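Long-range contacts in sphingomyelinase-c (Listeria ivanovii, PDB 1ZWX), which is a bacterial member of the endonuclease/exonuclease/phosphatase family, built on the two-sheet DNase I-like fold: residues 11-16 / 49-54; 151-156 / 165-170; 215-220 / 249-254; 222-227 / 264-269; 228-233 / 242-247. All coordinates share one frame; numbering follows the deposited sequence.

Interaction 1: 11-16 / 49-54; sequences FKITSH and VVILNE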
# COMPACT_ATOMS: atom_id res chain seq x y z
N PHE A 11 1.48 17.14 7.30
CA PHE A 11 1.55 15.68 7.42
C PHE A 11 1.68 15.08 6.05
O PHE A 11 0.97 15.48 5.11
CB PHE A 11 0.32 15.11 8.08
CG PHE A 11 0.56 13.81 8.80
CD1 PHE A 11 1.22 13.80 10.03
CD2 PHE A 11 0.14 12.58 8.24
CE1 PHE A 11 1.44 12.62 10.72
CE2 PHE A 11 0.34 11.39 8.92
CZ PHE A 11 1.01 11.38 10.16
N LYS A 12 2.58 14.11 5.94
CA LYS A 12 2.97 13.54 4.67
C LYS A 12 3.12 12.01 4.80
O LYS A 12 3.81 11.52 5.70
CB LYS A 12 4.27 14.18 4.24
CG LYS A 12 4.77 13.78 2.88
CD LYS A 12 5.78 14.78 2.43
CE LYS A 12 6.94 14.11 1.78
NZ LYS A 12 8.16 15.00 1.80
N ILE A 13 2.46 11.29 3.89
CA ILE A 13 2.44 9.81 3.88
C ILE A 13 2.84 9.39 2.48
O ILE A 13 2.36 9.97 1.50
CB ILE A 13 1.03 9.26 4.17
CG1 ILE A 13 0.53 9.72 5.53
CG2 ILE A 13 1.01 7.69 4.11
CD1 ILE A 13 -0.92 9.48 5.74
N THR A 14 3.74 8.42 2.37
CA THR A 14 4.07 7.85 1.07
C THR A 14 3.60 6.40 1.12
O THR A 14 3.77 5.72 2.12
CB THR A 14 5.58 7.96 0.72
OG1 THR A 14 5.89 9.33 0.44
CG2 THR A 14 5.95 7.15 -0.53
N SER A 15 2.93 5.95 0.06
CA SER A 15 2.51 4.56 -0.02
C SER A 15 3.18 3.96 -1.27
O SER A 15 3.17 4.56 -2.34
CB SER A 15 0.97 4.45 -0.12
OG SER A 15 0.57 3.09 -0.17
N HIS A 16 3.79 2.78 -1.10
CA HIS A 16 4.40 2.09 -2.21
C HIS A 16 4.17 0.62 -2.12
O HIS A 16 4.56 -0.06 -1.14
CB HIS A 16 5.91 2.36 -2.30
CG HIS A 16 6.47 2.10 -3.66
ND1 HIS A 16 7.82 1.98 -3.90
CD2 HIS A 16 5.85 1.95 -4.86
CE1 HIS A 16 8.01 1.79 -5.19
NE2 HIS A 16 6.84 1.76 -5.79
N VAL A 49 4.96 9.03 7.70
CA VAL A 49 4.50 7.64 7.75
C VAL A 49 4.70 7.06 6.34
O VAL A 49 4.57 7.77 5.31
CB VAL A 49 2.97 7.55 8.17
CG1 VAL A 49 2.43 6.13 7.96
CG2 VAL A 49 2.77 7.95 9.65
N VAL A 50 5.08 5.79 6.28
CA VAL A 50 5.21 5.10 4.98
C VAL A 50 4.38 3.84 5.04
O VAL A 50 4.43 3.08 6.03
CB VAL A 50 6.68 4.69 4.64
CG1 VAL A 50 6.72 3.75 3.39
CG2 VAL A 50 7.54 5.93 4.34
N ILE A 51 3.58 3.62 4.00
CA ILE A 51 2.73 2.41 3.91
C ILE A 51 3.36 1.51 2.85
O ILE A 51 3.64 1.98 1.77
CB ILE A 51 1.28 2.75 3.46
CG1 ILE A 51 0.59 3.61 4.53
CG2 ILE A 51 0.49 1.42 3.14
CD1 ILE A 51 -0.81 4.17 4.06
N LEU A 52 3.61 0.25 3.20
CA LEU A 52 4.16 -0.69 2.21
C LEU A 52 3.12 -1.75 1.83
O LEU A 52 2.35 -2.16 2.68
CB LEU A 52 5.37 -1.41 2.81
CG LEU A 52 6.49 -0.49 3.27
CD1 LEU A 52 7.56 -1.37 3.92
CD2 LEU A 52 7.08 0.30 2.09
N ASN A 53 3.14 -2.17 0.58
CA ASN A 53 2.27 -3.26 0.07
C ASN A 53 3.17 -4.25 -0.68
O ASN A 53 4.22 -3.88 -1.19
CB ASN A 53 1.27 -2.75 -1.00
CG ASN A 53 0.14 -1.88 -0.44
OD1 ASN A 53 -0.56 -1.23 -1.23
ND2 ASN A 53 -0.02 -1.82 0.88
N GLU A 54 2.71 -5.50 -0.79
CA GLU A 54 3.45 -6.58 -1.48
C GLU A 54 4.86 -6.83 -0.93
O GLU A 54 5.80 -7.24 -1.66
CB GLU A 54 3.45 -6.37 -2.99
CG GLU A 54 2.07 -6.60 -3.58
CD GLU A 54 2.00 -6.49 -5.12
OE1 GLU A 54 3.05 -6.58 -5.81
OE2 GLU A 54 0.88 -6.28 -5.64
O HOH W 1 0.33 1.47 -2.52
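I13 to H16 pair in parallel with V49 to L52, the short strands 4.7 Å apart and 13° off parallel. Helix 31-39 links them, making a beta-alpha-beta crossover within one sheet of the DNase I-like sandwich. T14 and H16 spend both backbone groups on the partner: T14 N binds V49 O, T14 O receives I51 N at 2.8 Å, H16 N binds I51 O, and H16 O receives N53 N. At the start of the pairing the bond from V49 N to K12 O is weak.

I13, S15, V49 and I51 share one face, where V49 and I51 touch I147 of the other sheet; the beta-branched side chains of I13, V49 and I51 suit both the extended backbone and the buried core. I13 lies alongside V49, and its CG2, anti to the backbone N, reaches to 4.0 Å from I51 CD1. F11 brings CZ to 3.9 Å from V49 CG2 while its ring stacks with Y145. On the reverse face H16 turns away, its NE2 bonded to H291 O. S15, small enough to sit against I51, holds OG 3.7 Å from I51 CG2, and a water 2.9 Å from S15 OG stands 3.1 Å from N53 OD1, which also receives D195 N.

Interaction 2: 151-156 / 165-170; sequences HTQADD and RAIRAE. Unlike the reference sequence in segment 151-156: Q153 (reference Pro).
Q153 and R168 bring their CA atoms to 5.7 Å where the irregular segment 151-156, leaving a strand, runs past the helical segment 165-170. R168 dominates the contact. Its chain bends at CG-CD (chi3 -74°), which turns the guanidinium back over the loop so that both terminal nitrogens work along its edge. NH1 gives a nearly straight bond of 2.9 Å to Q153 O, coming from above that carbonyl's plane. NH1 and NH2 together grip a single carboxylate oxygen end-on: D155 OD1 lies 2.9 Å from R168 NH2 and 3.1 Å from R168 NH1. Both nitrogens reach it from the same face of the carboxylate, whose plane stands 46° from the guanidinium. Arginine suits the place because its flat end carries several N-H groups in one plane, enough for a carbonyl and a carboxylate together; S164 OG, also bonded to D155 OD1, further fixes the acid.

Beside this polar grip I167 packs against the glutamine chain by van der Waals contact, its CG2 3.7 Å from Q153 CB. Q153, where the reference sequence has proline, folds back so that its NE2 binds A154 O at 3.0 Å, on a lone pair, while OE1 takes G123 N.

The loop emerges from strand 143-151 and is clasped against helix 161-182; from that helix R168 NE forms a salt bridge with E204 and R165 one with D207, both on helix 203-212.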
# COMPACT_ATOMS: atom_id res chain seq x y z
N HIS A 151 -4.13 -3.47 1.15
CA HIS A 151 -3.91 -3.92 -0.21
C HIS A 151 -5.05 -4.91 -0.45
O HIS A 151 -5.09 -5.98 0.16
CB HIS A 151 -2.52 -4.60 -0.36
CG HIS A 151 -2.27 -5.18 -1.73
ND1 HIS A 151 -1.28 -6.11 -1.98
CD2 HIS A 151 -2.88 -4.97 -2.92
CE1 HIS A 151 -1.27 -6.43 -3.27
NE2 HIS A 151 -2.24 -5.74 -3.86
N THR A 152 -5.98 -4.52 -1.31
CA THR A 152 -7.23 -5.28 -1.51
C THR A 152 -7.10 -6.28 -2.70
O THR A 152 -6.12 -6.28 -3.43
CB THR A 152 -8.44 -4.34 -1.76
OG1 THR A 152 -8.13 -3.49 -2.86
CG2 THR A 152 -8.72 -3.46 -0.52
N GLN A 153 -8.12 -7.12 -2.82
CA GLN A 153 -8.27 -8.10 -3.91
C GLN A 153 -7.97 -7.53 -5.30
O GLN A 153 -8.52 -6.50 -5.69
CB GLN A 153 -9.73 -8.61 -3.86
CG GLN A 153 -10.06 -9.59 -5.03
CD GLN A 153 -9.43 -10.97 -4.84
OE1 GLN A 153 -9.46 -11.54 -3.74
NE2 GLN A 153 -8.87 -11.52 -5.91
N ALA A 154 -7.15 -8.27 -6.08
CA ALA A 154 -6.85 -7.89 -7.46
C ALA A 154 -7.87 -8.52 -8.42
O ALA A 154 -8.52 -9.51 -8.08
CB ALA A 154 -5.44 -8.36 -7.84
N ASP A 155 -7.98 -7.95 -9.62
CA ASP A 155 -8.56 -8.69 -10.77
C ASP A 155 -7.64 -9.91 -11.03
O ASP A 155 -6.40 -9.77 -10.92
CB ASP A 155 -8.69 -7.76 -12.00
CG ASP A 155 -9.86 -6.78 -11.88
OD1 ASP A 155 -10.60 -6.82 -10.88
OD2 ASP A 155 -10.09 -5.99 -12.81
N ASP A 156 -8.25 -11.08 -11.31
CA ASP A 156 -7.56 -12.39 -11.50
C ASP A 156 -8.15 -12.92 -12.79
O ASP A 156 -9.37 -12.86 -12.98
CB ASP A 156 -7.93 -13.35 -10.36
CG ASP A 156 -7.06 -14.68 -10.32
OD1 ASP A 156 -7.19 -15.60 -11.18
OD2 ASP A 156 -6.26 -14.83 -9.35
N ARG A 165 -14.85 -7.35 -8.09
CA ARG A 165 -15.52 -6.14 -7.57
C ARG A 165 -16.32 -6.35 -6.27
O ARG A 165 -16.25 -5.53 -5.31
CB ARG A 165 -16.35 -5.48 -8.70
CG ARG A 165 -17.23 -4.30 -8.25
CD ARG A 165 -17.76 -3.53 -9.46
NE ARG A 165 -18.48 -2.32 -9.05
CZ ARG A 165 -19.06 -1.46 -9.89
NH1 ARG A 165 -19.01 -1.66 -11.21
NH2 ARG A 165 -19.70 -0.39 -9.41
N ALA A 166 -17.09 -7.43 -6.21
CA ALA A 166 -17.83 -7.76 -5.00
C ALA A 166 -16.90 -8.01 -3.82
O ALA A 166 -17.17 -7.56 -2.70
CB ALA A 166 -18.71 -9.00 -5.22
N ILE A 167 -15.83 -8.78 -4.05
CA ILE A 167 -14.88 -9.05 -2.97
C ILE A 167 -14.27 -7.72 -2.45
O ILE A 167 -14.27 -7.49 -1.25
CB ILE A 167 -13.73 -10.03 -3.43
CG1 ILE A 167 -14.31 -11.43 -3.73
CG2 ILE A 167 -12.67 -10.18 -2.33
CD1 ILE A 167 -13.36 -12.26 -4.63
N ARG A 168 -13.82 -6.85 -3.35
CA ARG A 168 -13.24 -5.55 -2.95
C ARG A 168 -14.25 -4.70 -2.19
O ARG A 168 -13.91 -4.03 -1.24
CB ARG A 168 -12.76 -4.75 -4.13
CG ARG A 168 -11.44 -5.23 -4.70
CD ARG A 168 -10.91 -4.26 -5.69
NE ARG A 168 -11.61 -4.27 -6.98
CZ ARG A 168 -11.29 -5.05 -8.01
NH1 ARG A 168 -10.25 -5.91 -7.95
NH2 ARG A 168 -12.02 -4.95 -9.13
N ALA A 169 -15.52 -4.76 -2.61
CA ALA A 169 -16.57 -4.03 -1.93
C ALA A 169 -16.77 -4.56 -0.52
O ALA A 169 -16.97 -3.75 0.41
CB ALA A 169 -17.89 -4.06 -2.78
N GLU A 170 -16.65 -5.88 -0.32
CA GLU A 170 -16.81 -6.47 1.00
C GLU A 170 -15.60 -6.07 1.85
O GLU A 170 -15.73 -5.75 3.05
CB GLU A 170 -16.93 -8.00 0.92
CG GLU A 170 -17.35 -8.69 2.20
CD GLU A 170 -16.18 -8.89 3.21
OE1 GLU A 170 -16.45 -9.06 4.41
OE2 GLU A 170 -15.01 -8.87 2.81

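Interaction 3: 215-220 / 249-254; sequences SSPANF and YIFVEN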
# COMPACT_ATOMS: atom_id res chain seq x y z
N SER A 215 -13.30 11.09 -0.10
CA SER A 215 -13.39 11.83 -1.36
C SER A 215 -12.08 11.81 -2.10
O SER A 215 -11.03 11.49 -1.51
CB SER A 215 -13.81 13.30 -1.13
OG SER A 215 -15.00 13.32 -0.37
N SER A 216 -12.13 12.15 -3.39
CA SER A 216 -10.92 12.24 -4.19
C SER A 216 -10.04 13.36 -3.63
O SER A 216 -10.57 14.42 -3.24
CB SER A 216 -11.26 12.57 -5.63
OG SER A 216 -11.95 11.48 -6.23
N PRO A 217 -8.72 13.12 -3.52
CA PRO A 217 -7.80 14.23 -3.20
C PRO A 217 -8.01 15.46 -4.10
O PRO A 217 -8.49 15.32 -5.24
CB PRO A 217 -6.41 13.61 -3.42
CG PRO A 217 -6.62 12.14 -3.06
CD PRO A 217 -8.02 11.82 -3.59
N ALA A 218 -7.69 16.64 -3.56
CA ALA A 218 -7.87 17.92 -4.26
C ALA A 218 -7.11 18.00 -5.58
O ALA A 218 -5.97 17.49 -5.69
CB ALA A 218 -7.47 19.08 -3.35
N ASN A 219 -7.72 18.67 -6.56
CA ASN A 219 -7.15 18.84 -7.89
C ASN A 219 -6.51 17.54 -8.39
O ASN A 219 -5.33 17.51 -8.76
CB ASN A 219 -6.12 19.98 -7.92
N PHE A 220 -7.31 16.47 -8.37
CA PHE A 220 -6.81 15.13 -8.66
C PHE A 220 -6.48 14.95 -10.13
O PHE A 220 -7.30 15.28 -10.99
CB PHE A 220 -7.83 14.07 -8.24
CG PHE A 220 -7.24 12.70 -8.09
CD1 PHE A 220 -6.50 12.38 -6.95
CD2 PHE A 220 -7.38 11.76 -9.10
CE1 PHE A 220 -5.93 11.10 -6.81
CE2 PHE A 220 -6.80 10.49 -8.98
CZ PHE A 220 -6.08 10.16 -7.83
N TYR A 249 -3.71 4.84 -3.79
CA TYR A 249 -4.31 6.05 -3.25
C TYR A 249 -3.98 6.23 -1.78
O TYR A 249 -3.80 5.25 -1.04
CB TYR A 249 -5.82 5.93 -3.29
CG TYR A 249 -6.43 5.65 -4.67
CD1 TYR A 249 -6.74 4.35 -5.07
CD2 TYR A 249 -6.72 6.71 -5.54
CE1 TYR A 249 -7.32 4.09 -6.34
CE2 TYR A 249 -7.29 6.47 -6.83
CZ TYR A 249 -7.59 5.16 -7.19
OH TYR A 249 -8.17 4.95 -8.42
N ILE A 250 -4.00 7.50 -1.35
CA ILE A 250 -4.06 7.78 0.08
C ILE A 250 -5.18 8.79 0.31
O ILE A 250 -5.09 9.91 -0.13
CB ILE A 250 -2.72 8.32 0.68
CG1 ILE A 250 -1.51 7.43 0.26
CG2 ILE A 250 -2.85 8.34 2.20
CD1 ILE A 250 -0.15 8.16 0.33
N PHE A 251 -6.20 8.36 1.04
CA PHE A 251 -7.42 9.16 1.25
C PHE A 251 -7.51 9.66 2.67
O PHE A 251 -6.94 9.08 3.58
CB PHE A 251 -8.67 8.28 1.07
CG PHE A 251 -8.89 7.78 -0.35
CD1 PHE A 251 -8.89 6.40 -0.60
CD2 PHE A 251 -9.13 8.67 -1.40
CE1 PHE A 251 -9.13 5.90 -1.93
CE2 PHE A 251 -9.35 8.20 -2.73
CZ PHE A 251 -9.36 6.79 -2.99
N VAL A 252 -8.32 10.69 2.86
CA VAL A 252 -8.74 11.14 4.18
C VAL A 252 -10.18 10.71 4.39
O VAL A 252 -11.02 10.90 3.49
CB VAL A 252 -8.61 12.69 4.28
CG1 VAL A 252 -9.24 13.15 5.60
CG2 VAL A 252 -7.15 13.12 4.19
N GLU A 253 -10.47 10.12 5.53
CA GLU A 253 -11.83 9.69 5.82
C GLU A 253 -12.75 10.89 6.13
O GLU A 253 -12.36 11.80 6.87
CB GLU A 253 -11.84 8.68 6.95
CG GLU A 253 -13.02 7.65 6.90
CD GLU A 253 -14.20 8.02 7.80
OE1 GLU A 253 -14.12 9.03 8.54
OE2 GLU A 253 -15.21 7.28 7.80
N ASN A 254 -13.99 10.85 5.60
CA ASN A 254 -14.86 12.04 5.60
C ASN A 254 -15.56 12.34 6.92
O ASN A 254 -15.97 13.48 7.15
CB ASN A 254 -15.89 12.02 4.45
CG ASN A 254 -15.28 12.42 3.10
OD1 ASN A 254 -14.24 13.07 3.01
ND2 ASN A 254 -15.94 12.01 2.02
O HOH W 2 -8.94 12.01 0.27
O HOH W 3 -12.01 12.63 1.95
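S215 O meets the ring of F251, 3.4 Å from its CD2, in a contact water-bridged at one end and aromatic at the other. It lies where the loop after helix 203-212 runs beside strand 248-252, an outermost strand of its sheet in the DNase I-like sandwich. The backbones stay too far apart to pair directly, so waters stand between them. One gives a proton to S215 O at 2.8 Å and accepts from V252 N at 3.0 Å. A second accepts from S215 N; its approaches to V252 O and N254 OD1 are doubtfully short. N254 ND2 donates to S215 OG at 2.9 Å, the hydroxyl lying close to the amide plane.

Apolar groups fill the other end. P217, rigid and without an N-H to satisfy, sets CD 4.0 Å from F251 CE2, the two side chains crossing at a slant. F220 directs CZ at the ring edge of Y249, 4.0 Å from CE2, the side chains roughly perpendicular. Y205 and M208 of helix 203-212 also touch F251, and Y249 OH is bonded to V198 O.

Water thus satisfies S215 O and V252 N, and probably V252 O; short, polar serine and asparagine suit that end, while proline and aromatic rings pack the apolar one.

Interaction 4: 222-227 / 264-269; sequences GQMATW and NKVLHT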
# COMPACT_ATOMS: atom_id res chain seq x y z
N GLY A 222 -6.03 12.08 -12.66
CA GLY A 222 -6.21 10.67 -12.97
C GLY A 222 -5.56 10.23 -14.27
O GLY A 222 -5.47 9.03 -14.51
N GLN A 223 -5.13 11.18 -15.09
CA GLN A 223 -4.41 10.88 -16.35
C GLN A 223 -3.08 10.19 -16.06
O GLN A 223 -2.51 9.51 -16.91
CB GLN A 223 -4.24 12.13 -17.20
N MET A 224 -2.60 10.33 -14.84
CA MET A 224 -1.50 9.53 -14.36
C MET A 224 -1.91 8.04 -14.30
O MET A 224 -3.10 7.67 -14.46
CB MET A 224 -1.05 10.04 -12.98
CG MET A 224 0.30 10.81 -12.93
SD MET A 224 0.81 11.90 -14.30
CE MET A 224 1.27 10.74 -15.62
N ALA A 225 -0.91 7.19 -14.12
CA ALA A 225 -1.13 5.76 -13.92
C ALA A 225 -0.09 5.32 -12.92
O ALA A 225 1.09 5.59 -13.09
CB ALA A 225 -0.97 4.99 -15.24
N THR A 226 -0.53 4.66 -11.86
CA THR A 226 0.38 4.10 -10.88
C THR A 226 0.87 2.71 -11.29
O THR A 226 1.86 2.22 -10.76
CB THR A 226 -0.26 4.04 -9.49
OG1 THR A 226 -1.30 3.04 -9.46
CG2 THR A 226 -0.82 5.43 -9.10
N TRP A 227 0.15 2.10 -12.24
CA TRP A 227 0.51 0.77 -12.77
C TRP A 227 0.52 0.99 -14.28
O TRP A 227 -0.54 1.09 -14.91
CB TRP A 227 -0.51 -0.28 -12.31
CG TRP A 227 -0.10 -1.70 -12.63
CD1 TRP A 227 0.69 -2.52 -11.89
CD2 TRP A 227 -0.49 -2.45 -13.79
NE1 TRP A 227 0.83 -3.75 -12.53
CE2 TRP A 227 0.12 -3.72 -13.71
CE3 TRP A 227 -1.27 -2.14 -14.92
CZ2 TRP A 227 -0.04 -4.71 -14.71
CZ3 TRP A 227 -1.43 -3.13 -15.92
CH2 TRP A 227 -0.81 -4.39 -15.80
N ASN A 264 -2.70 13.96 -3.68
CA ASN A 264 -1.88 12.79 -4.00
C ASN A 264 -1.04 13.16 -5.21
O ASN A 264 -1.53 13.82 -6.10
CB ASN A 264 -2.74 11.57 -4.40
CG ASN A 264 -3.30 10.83 -3.22
OD1 ASN A 264 -3.84 9.73 -3.37
ND2 ASN A 264 -3.19 11.42 -2.03
N LYS A 265 0.21 12.70 -5.24
CA LYS A 265 1.07 12.82 -6.40
C LYS A 265 1.74 11.46 -6.65
O LYS A 265 2.30 10.86 -5.74
CB LYS A 265 2.17 13.89 -6.17
CG LYS A 265 3.09 14.05 -7.39
CD LYS A 265 3.83 15.36 -7.46
CE LYS A 265 4.26 15.63 -8.92
N VAL A 266 1.68 11.02 -7.90
CA VAL A 266 2.34 9.80 -8.35
C VAL A 266 3.78 10.17 -8.69
O VAL A 266 4.02 11.13 -9.45
CB VAL A 266 1.65 9.20 -9.60
CG1 VAL A 266 2.35 7.91 -10.05
CG2 VAL A 266 0.18 8.95 -9.34
N LEU A 267 4.73 9.43 -8.12
CA LEU A 267 6.14 9.64 -8.40
C LEU A 267 6.65 8.63 -9.43
O LEU A 267 6.64 7.42 -9.18
CB LEU A 267 6.95 9.57 -7.10
CG LEU A 267 6.35 10.35 -5.93
CD1 LEU A 267 7.04 9.95 -4.62
CD2 LEU A 267 6.43 11.88 -6.17
N HIS A 268 7.09 9.15 -10.57
CA HIS A 268 7.58 8.34 -11.67
C HIS A 268 9.09 8.11 -11.64
O HIS A 268 9.69 7.82 -12.67
CB HIS A 268 7.20 8.98 -13.00
CG HIS A 268 5.73 9.12 -13.20
ND1 HIS A 268 5.04 10.26 -12.86
CD2 HIS A 268 4.81 8.25 -13.68
CE1 HIS A 268 3.75 10.09 -13.13
NE2 HIS A 268 3.59 8.88 -13.63
N THR A 269 9.69 8.21 -10.46
CA THR A 269 11.13 8.17 -10.37
C THR A 269 11.69 6.77 -10.70
O THR A 269 11.20 5.75 -10.18
CB THR A 269 11.65 8.68 -9.00
OG1 THR A 269 13.09 8.73 -9.01
CG2 THR A 269 11.14 7.82 -7.81
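M224 and H268 meet in a Met-aromatic contact that lies at the imidazole's edge. The sulfur SD is 4.7 Å from the ring centroid, 74° off the ring normal. The methionine chain, bent at both chi2 and chi3, curls round the rim: M224 CG lies in the ring plane 3.5 Å from H268 CE1, and M224 CE returns to 3.6 Å from H268 NE2. A long, flexible thioether suits this place because it can follow the outline of a ring. The imidazole is held from other directions too, with V266 CG1 beneath one face, offset toward the rim, and the ring of Y292 meeting it edge-to-face.

The van der Waals packing centres on V266, at the end of strand 262-266. Its CB is 3.9 Å from M224 CG, and its CG2 touches T226 CG2 at 3.7 Å, those two side chains crossing at about a right angle. Threonine serves two purposes here. With chi1 at 69° its OG1 sits between the backbone N and the carbonyl carbon, where it bonds to D248 OD1 and L247 N, leaving the methyl for valine.

Among the polar groups, A225 O stands apart: the contact buries it with no partner in the model, 4.0 Å from V266 CG1, which is probably unfavourable.

The loop 222-227 is thus laid against an outermost strand of one sheet in the DNase I-like sandwich. Beyond the packing, T226 and W227 both face E245, which is the pattern of a classic beta bulge.

Interaction 5: 228-233 / 242-247; sequences DPTTNS and AAPEYL
The carboxylate of D228 is sandwiched between its own turn and the ring of P244. From one face of its plane come T230 OG1, bonded to D228 OD1 at 2.7 Å on the syn side and 30° out of plane, and T230 N, bonded to the same oxygen at 2.9 Å from higher above the plane. From the opposite face comes P244, whose CG stands 3.3 Å from D228 OD1 and whose CB is close behind. The polar bonds hold the acid's rotation, and the proline ring offers a firm, apolar backing. D228 reaches this place with CG anti to the backbone N (chi1 -158°), and T230 CG2 completes the cover on P244, 4.0 Å from its CG.

P229 makes the second half of the contact. Its CG rests 3.3 Å from A242 O, and its CD lies 3.8 Å from P244 CA, so one proline ring is wedged along the backbone that leads to the other. The methyl of A242 adds a looser apolar contact, CB 4.2 Å from P229 CG.

The bond from T230 N to D228 OD1 defines an Asx turn, and aspartate followed by proline suits it: the acid caps the turn while proline, lacking an N-H, asks for no acceptor. D228 O in turn receives both N232 N and T231 N.

N232 then takes the N-cap position of helix 233-238, its OD1 making weak bonds to M234 N and L235 N. The chain returns from that helix to 242-247, where P244 also touches A225. T231 OG1 is bonded to Y292 OH.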
# COMPACT_ATOMS: atom_id res chain seq x y z
N ASP A 228 1.71 1.14 -14.84
CA ASP A 228 1.87 1.61 -16.23
C ASP A 228 2.80 0.76 -17.09
O ASP A 228 4.01 0.99 -17.10
CB ASP A 228 2.37 3.06 -16.25
CG ASP A 228 2.04 3.76 -17.54
OD1 ASP A 228 1.82 3.09 -18.59
OD2 ASP A 228 2.00 4.99 -17.53
N PRO A 229 2.25 -0.24 -17.82
CA PRO A 229 3.11 -1.00 -18.76
C PRO A 229 3.73 -0.17 -19.91
O PRO A 229 4.64 -0.66 -20.59
CB PRO A 229 2.16 -2.07 -19.31
CG PRO A 229 1.02 -2.15 -18.33
CD PRO A 229 0.86 -0.74 -17.81
N THR A 230 3.26 1.06 -20.14
CA THR A 230 3.87 1.87 -21.19
C THR A 230 5.16 2.55 -20.76
O THR A 230 5.95 2.93 -21.61
CB THR A 230 2.89 2.88 -21.88
OG1 THR A 230 2.60 3.99 -21.01
CG2 THR A 230 1.61 2.23 -22.28
N THR A 231 5.40 2.68 -19.44
CA THR A 231 6.61 3.33 -18.92
C THR A 231 7.47 2.48 -17.96
O THR A 231 8.66 2.74 -17.78
CB THR A 231 6.27 4.68 -18.21
OG1 THR A 231 5.40 4.43 -17.09
CG2 THR A 231 5.58 5.66 -19.17
N ASN A 232 6.85 1.50 -17.29
CA ASN A 232 7.54 0.75 -16.24
C ASN A 232 8.35 -0.39 -16.86
O ASN A 232 7.78 -1.26 -17.51
CB ASN A 232 6.52 0.22 -15.22
CG ASN A 232 7.15 -0.33 -13.98
OD1 ASN A 232 7.72 -1.42 -13.99
ND2 ASN A 232 7.02 0.39 -12.88
N SER A 233 9.67 -0.38 -16.65
CA SER A 233 10.55 -1.38 -17.25
C SER A 233 10.17 -2.83 -16.85
O SER A 233 10.26 -3.75 -17.67
CB SER A 233 11.99 -1.07 -16.87
OG SER A 233 12.23 -1.30 -15.49
N ALA A 242 -1.02 -4.77 -21.52
CA ALA A 242 -2.13 -4.37 -20.64
C ALA A 242 -2.29 -2.84 -20.57
O ALA A 242 -1.32 -2.11 -20.71
CB ALA A 242 -1.95 -4.99 -19.24
N ALA A 243 -3.53 -2.37 -20.40
CA ALA A 243 -3.78 -0.94 -20.30
C ALA A 243 -3.26 -0.38 -18.94
O ALA A 243 -3.40 -1.06 -17.90
CB ALA A 243 -5.26 -0.65 -20.47
N PRO A 244 -2.65 0.83 -18.96
CA PRO A 244 -2.22 1.45 -17.70
C PRO A 244 -3.41 1.65 -16.76
O PRO A 244 -4.53 1.87 -17.23
CB PRO A 244 -1.66 2.80 -18.16
CG PRO A 244 -1.29 2.60 -19.60
CD PRO A 244 -2.34 1.68 -20.13
N GLU A 245 -3.19 1.52 -15.45
CA GLU A 245 -4.25 1.71 -14.47
C GLU A 245 -3.79 2.65 -13.35
O GLU A 245 -2.59 2.84 -13.17
CB GLU A 245 -4.73 0.37 -13.88
CG GLU A 245 -5.46 -0.56 -14.90
CD GLU A 245 -5.96 -1.86 -14.28
OE1 GLU A 245 -6.76 -1.82 -13.31
OE2 GLU A 245 -5.56 -2.95 -14.77
N TYR A 246 -4.75 3.23 -12.63
CA TYR A 246 -4.49 4.09 -11.48
C TYR A 246 -5.14 3.42 -10.27
O TYR A 246 -6.36 3.38 -10.16
CB TYR A 246 -5.07 5.51 -11.72
CG TYR A 246 -4.52 6.54 -10.75
CD1 TYR A 246 -3.68 7.55 -11.21
CD2 TYR A 246 -4.81 6.48 -9.40
CE1 TYR A 246 -3.15 8.50 -10.35
CE2 TYR A 246 -4.28 7.39 -8.52
CZ TYR A 246 -3.46 8.42 -9.00
OH TYR A 246 -2.95 9.36 -8.14
N LEU A 247 -4.32 2.83 -9.39
CA LEU A 247 -4.80 1.85 -8.42
C LEU A 247 -4.40 2.14 -6.97
O LEU A 247 -4.90 1.49 -6.03
CB LEU A 247 -4.23 0.47 -8.77
CG LEU A 247 -4.63 -0.13 -10.13
CD1 LEU A 247 -3.89 -1.47 -10.34
CD2 LEU A 247 -6.15 -0.32 -10.21

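In the fold
Interaction 5 is nested in the loops that interactions 3 and 4 close, and it adjoins interaction 4 through a probable bond from E245 N to W227 O at 2.7 Å. Interactions 3 and 4 alternate along the chain and meet where N264 OD1 lies 3.0 Å from I250 N, linking the outermost strands of the two sheets. Interaction 1 reaches interaction 3 across the core, I250 CD1 touching I13 O. It also meets interaction 2, their centres about 20 Å apart, with H151 CE1 3.2 Å from E54 OE2. A bound phosphate, probably from the crystallisation liquor, lies near E54 and about 4 Å from the A154 side chain, which may mark a pocket between them.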